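Side-chain contacts in succinate-semialdehyde dehydrogenase (Streptococcus pyogenes MGAS1882, PDB 4OGD), which probably oxidises succinic semialdehyde to succinate, using NADP+ as the cofactor: residues D64-I69 and A164-E169; L52-N57 and L172-E177. All coordinates share one frame; numbering follows the deposited sequence.

Interaction 1 (D64-I69 and A164-E169); sequences DKYAEI and AQSFEE
The phenol ring of Tyr66 turns an edge towards helix 161-173: CE1 lies 4.1 Å from the carbonyl O of Ser166, which sits near the ring plane. Over one face, displaced towards the rim, runs the aliphatic end of Lys65, its CE 4.2 Å above the plane. Tyr135 meets the same ring with the two planes at about 50°. The hydroxyl at the far end of Tyr66 spans the remaining gap through a water, which donates one hydrogen bond to Tyr66 OH (2.8 Å) and another to Ser166 O (2.9 Å). A tyrosine suits this place because its ring is apolar enough to be buried, while its hydroxyl can still accept a bond.

One turn further on, Ile69 packs against Ser166. Its CG1 is anti to the carbonyl carbon (chi1 -77°) and the chain then runs extended, carrying CD1 to 3.8 Å from Ser166 OG, while CG2 reaches the same oxygen. Serine is small enough to admit this branched chain, and its buried hydroxyl is hydrogen-bonded to Tyr135 OH and to the carbonyl oxygens of Arg162 and Ser163. At the exposed side of the contact, Lys65 NZ stops 5.7 Å from Glu169 OE1, too far for a salt bridge; Glu169 pairs with Arg162 instead.

Behind Ser166, Ala164 and Phe167 turn to strand 181-183. Helix 161-173 links the parallel strands 152-155 and 181-183 in a beta-alpha-beta crossover of the Rossmann-type nucleotide-binding domain of aldehyde dehydrogenases, here packed on its outer side by helix 63-74.

Interaction 2 (L52-N57 and L172-E177); sequences LHQVAN and LEAGAE
Gln54 lies against Ala174 through the inner half of its side chain. Its CB is 4.0 Å from the methyl carbon CB of Ala174 and also touches the carbonyl O of that residue. CG comes closer still, 3.6 Å from Ala174 O, and packs beside Ala174 CA as well. This CG stands anti to the backbone N (chi1 -175°), and a bend at the next bond (chi2 60°) then takes the amide off to one side, with CD already 5.0 Å from Ala174 O. At the tip, OE1 and NE2 lie farther off still, 5.8 and 5.7 Å from Ala174 O, and make no hydrogen bond to 172-177. A glutamine serves well at this partly exposed edge, since its methylene groups provide the packing surface and its polar amide continues past it.

Ala174 lies at the turn that follows helix 161-173. Gly175 comes next with phi 101°, and its N bonds back to Leu172 O at 3.0 Å, one of the two bonds of a Schellman motif. With these backbone angles a CB would be pressed against the carbonyl O of Ala174, which accounts for glycine at this position.

The neighbouring Val55 meets the same alanine from deeper inside. Its CG2 lies 3.5 Å from Ala174 CB, a tight carbon pair, and the backbone N of Val55 is nearly as near to that methyl. Alanine is suited to so close an approach, Gln54 and Ala174 having CA atoms 5.2 Å apart, because it brings a single methyl to the helix surface. Val55 also packs on Met139 and Leu170, while Ala174 touches Ile58. Towards the surface, Glu173 forms a salt bridge with Arg61 of helix 45-61.

Overall arrangement
From the N terminus, helix 45-61 supplies the first half of interaction 2, and helix 63-74, next in the chain, the first half of interaction 1. The chain then passes through helix 78-103, strand 124-128, helix 136-148 and strand 152-155 before helix 161-173 closes both loops. It meets 64-69 first, after 94 intervening residues, and 52-57 through the turn that follows it, so interaction 1 is nested inside interaction 2. The centres are 13 Å apart, and Tyr66 OH packs 4.1 Å from Glu173 OE1. Together the contacts bring two consecutive helices against one crossover helix of the Rossmann-type sheet, one on its flank and one at the turn that follows it.

Interaction 1 (D64-I69 and A164-E169)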
# COMPACT_ATOMS: atom_id res chain seq x y z
N ASP A 64 17.22 -16.79 -26.76
CA ASP A 64 18.28 -17.64 -26.24
C ASP A 64 19.43 -16.83 -25.63
O ASP A 64 20.06 -17.27 -24.68
CB ASP A 64 18.75 -18.63 -27.30
CG ASP A 64 17.69 -19.67 -27.65
OD1 ASP A 64 16.63 -19.73 -26.98
OD2 ASP A 64 17.92 -20.43 -28.61
N LYS A 65 19.68 -15.63 -26.17
CA LYS A 65 20.67 -14.73 -25.59
C LYS A 65 20.29 -14.36 -24.16
O LYS A 65 21.10 -14.44 -23.25
CB LYS A 65 20.83 -13.45 -26.44
CG LYS A 65 21.53 -12.30 -25.71
CD LYS A 65 21.44 -10.97 -26.48
CE LYS A 65 21.86 -9.78 -25.62
NZ LYS A 65 21.93 -8.52 -26.42
N TYR A 66 19.04 -13.95 -23.97
CA TYR A 66 18.60 -13.54 -22.63
C TYR A 66 18.50 -14.73 -21.68
O TYR A 66 18.82 -14.62 -20.50
CB TYR A 66 17.29 -12.77 -22.72
CG TYR A 66 17.50 -11.41 -23.33
CD1 TYR A 66 18.06 -10.38 -22.59
CD2 TYR A 66 17.16 -11.15 -24.65
CE1 TYR A 66 18.27 -9.13 -23.14
CE2 TYR A 66 17.37 -9.91 -25.22
CZ TYR A 66 17.92 -8.90 -24.46
OH TYR A 66 18.14 -7.66 -25.01
N ALA A 67 18.04 -15.87 -22.20
CA ALA A 67 17.98 -17.09 -21.40
C ALA A 67 19.36 -17.47 -20.89
O ALA A 67 19.53 -17.78 -19.71
CB ALA A 67 17.38 -18.22 -22.21
N GLU A 68 20.36 -17.44 -21.78
CA GLU A 68 21.71 -17.81 -21.35
C GLU A 68 22.30 -16.84 -20.33
O GLU A 68 23.04 -17.24 -19.43
CB GLU A 68 22.65 -17.98 -22.55
CG GLU A 68 24.06 -18.37 -22.13
CD GLU A 68 24.96 -18.79 -23.28
OE1 GLU A 68 24.49 -18.82 -24.44
OE2 GLU A 68 26.14 -19.09 -23.00
N ILE A 69 21.99 -15.55 -20.47
CA ILE A 69 22.45 -14.55 -19.51
C ILE A 69 21.96 -14.91 -18.11
O ILE A 69 22.72 -14.84 -17.14
CB ILE A 69 21.96 -13.14 -19.90
CG1 ILE A 69 22.80 -12.61 -21.06
CG2 ILE A 69 22.02 -12.19 -18.72
CD1 ILE A 69 22.29 -11.31 -21.65
N ALA A 164 20.71 -7.63 -14.99
CA ALA A 164 20.24 -6.29 -14.68
C ALA A 164 20.69 -5.30 -15.74
O ALA A 164 19.91 -4.46 -16.20
CB ALA A 164 20.76 -5.86 -13.32
N GLN A 165 21.96 -5.37 -16.10
CA GLN A 165 22.51 -4.46 -17.09
C GLN A 165 21.86 -4.66 -18.46
O GLN A 165 21.50 -3.69 -19.13
CB GLN A 165 24.02 -4.68 -17.20
CG GLN A 165 24.66 -3.94 -18.36
CD GLN A 165 26.10 -4.34 -18.56
OE1 GLN A 165 26.40 -5.47 -18.99
NE2 GLN A 165 27.02 -3.43 -18.25
N SER A 166 21.70 -5.91 -18.86
CA SER A 166 21.12 -6.22 -20.16
C SER A 166 19.64 -5.83 -20.24
O SER A 166 19.13 -5.59 -21.33
CB SER A 166 21.29 -7.70 -20.50
OG SER A 166 20.63 -8.54 -19.56
N PHE A 167 18.95 -5.78 -19.10
CA PHE A 167 17.55 -5.38 -19.14
C PHE A 167 17.43 -3.91 -19.52
O PHE A 167 16.61 -3.54 -20.37
CB PHE A 167 16.83 -5.66 -17.80
CG PHE A 167 15.33 -5.61 -17.91
CD1 PHE A 167 14.65 -4.39 -17.94
CD2 PHE A 167 14.59 -6.78 -18.03
CE1 PHE A 167 13.27 -4.34 -18.06
CE2 PHE A 167 13.21 -6.75 -18.15
CZ PHE A 167 12.55 -5.53 -18.16
N GLU A 168 18.25 -3.07 -18.90
CA GLU A 168 18.34 -1.67 -19.30
C GLU A 168 18.70 -1.55 -20.78
O GLU A 168 18.08 -0.77 -21.50
CB GLU A 168 19.37 -0.90 -18.47
CG GLU A 168 19.53 0.55 -18.93
CD GLU A 168 20.62 1.30 -18.19
OE1 GLU A 168 20.83 1.03 -16.99
OE2 GLU A 168 21.28 2.16 -18.81
N GLU A 169 19.67 -2.34 -21.24
CA GLU A 169 20.09 -2.30 -22.64
C GLU A 169 18.96 -2.69 -23.58
O GLU A 169 18.79 -2.09 -24.66
CB GLU A 169 21.32 -3.20 -22.85
CG GLU A 169 22.58 -2.62 -22.25
CD GLU A 169 23.71 -3.63 -22.11
OE1 GLU A 169 23.51 -4.82 -22.42
OE2 GLU A 169 24.81 -3.21 -21.70
O HOH W 1 20.32 -6.35 -23.88

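Interaction 2 (L52-N57 and L172-E177)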
# COMPACT_ATOMS: atom_id res chain seq x y z
N LEU A 52 7.01 -0.82 -25.64
CA LEU A 52 6.85 -2.02 -24.82
C LEU A 52 6.58 -3.27 -25.68
O LEU A 52 7.09 -4.35 -25.40
CB LEU A 52 5.75 -1.82 -23.77
CG LEU A 52 5.63 -2.90 -22.69
CD1 LEU A 52 6.96 -3.11 -21.97
CD2 LEU A 52 4.52 -2.54 -21.71
N HIS A 53 5.78 -3.12 -26.72
CA HIS A 53 5.65 -4.20 -27.70
C HIS A 53 7.01 -4.55 -28.32
O HIS A 53 7.28 -5.72 -28.58
CB HIS A 53 4.64 -3.83 -28.78
CG HIS A 53 3.21 -4.00 -28.36
ND1 HIS A 53 2.73 -5.18 -27.85
CD2 HIS A 53 2.16 -3.14 -28.41
CE1 HIS A 53 1.44 -5.05 -27.59
NE2 HIS A 53 1.07 -3.82 -27.92
N GLN A 54 7.87 -3.55 -28.55
CA GLN A 54 9.17 -3.79 -29.17
C GLN A 54 10.10 -4.50 -28.19
O GLN A 54 10.94 -5.31 -28.59
CB GLN A 54 9.79 -2.48 -29.70
CG GLN A 54 11.11 -2.67 -30.49
CD GLN A 54 10.96 -3.56 -31.73
OE1 GLN A 54 9.86 -3.76 -32.24
NE2 GLN A 54 12.07 -4.10 -32.20
N VAL A 55 9.93 -4.21 -26.90
CA VAL A 55 10.67 -4.96 -25.88
C VAL A 55 10.35 -6.44 -26.00
O VAL A 55 11.25 -7.28 -26.03
CB VAL A 55 10.37 -4.45 -24.45
CG1 VAL A 55 10.92 -5.43 -23.42
CG2 VAL A 55 10.97 -3.08 -24.23
N ALA A 56 9.06 -6.75 -26.10
CA ALA A 56 8.61 -8.13 -26.29
C ALA A 56 9.18 -8.72 -27.58
O ALA A 56 9.62 -9.87 -27.62
CB ALA A 56 7.09 -8.20 -26.29
N ASN A 57 9.18 -7.91 -28.64
CA ASN A 57 9.70 -8.33 -29.94
C ASN A 57 11.18 -8.71 -29.90
O ASN A 57 11.59 -9.73 -30.46
CB ASN A 57 9.47 -7.20 -30.95
CG ASN A 57 9.62 -7.65 -32.40
OD1 ASN A 57 10.34 -7.02 -33.17
ND2 ASN A 57 8.93 -8.72 -32.77
N LEU A 172 16.40 0.25 -23.89
CA LEU A 172 16.97 1.26 -24.77
C LEU A 172 16.96 0.79 -26.23
O LEU A 172 16.62 1.56 -27.13
CB LEU A 172 18.40 1.60 -24.33
CG LEU A 172 18.47 2.31 -22.98
CD1 LEU A 172 19.89 2.26 -22.45
CD2 LEU A 172 18.00 3.75 -23.11
N GLU A 173 17.32 -0.47 -26.45
CA GLU A 173 17.30 -1.05 -27.80
C GLU A 173 15.91 -0.98 -28.42
O GLU A 173 15.77 -0.79 -29.64
CB GLU A 173 17.80 -2.49 -27.79
CG GLU A 173 18.02 -3.05 -29.21
CD GLU A 173 18.50 -4.49 -29.22
OE1 GLU A 173 18.69 -5.08 -28.14
OE2 GLU A 173 18.68 -5.04 -30.34
N ALA A 174 14.88 -1.13 -27.59
CA ALA A 174 13.49 -1.09 -28.04
C ALA A 174 13.01 0.31 -28.40
O ALA A 174 11.89 0.49 -28.89
CB ALA A 174 12.57 -1.72 -26.99
N GLY A 175 13.85 1.31 -28.12
CA GLY A 175 13.53 2.67 -28.51
C GLY A 175 12.99 3.56 -27.41
O GLY A 175 12.66 4.72 -27.65
N ALA A 176 12.90 3.03 -26.20
CA ALA A 176 12.41 3.81 -25.07
C ALA A 176 13.41 4.91 -24.73
O ALA A 176 14.62 4.71 -24.88
CB ALA A 176 12.19 2.90 -23.85
N GLU A 177 12.91 6.06 -24.29
CA GLU A 177 13.80 7.16 -23.95
C GLU A 177 14.69 6.77 -22.78
O GLU A 177 14.26 6.05 -21.87
CB GLU A 177 13.01 8.43 -23.62
CG GLU A 177 13.90 9.61 -23.28
CD GLU A 177 13.19 10.94 -23.32
OE1 GLU A 177 12.10 11.02 -23.93
OE2 GLU A 177 13.74 11.91 -22.75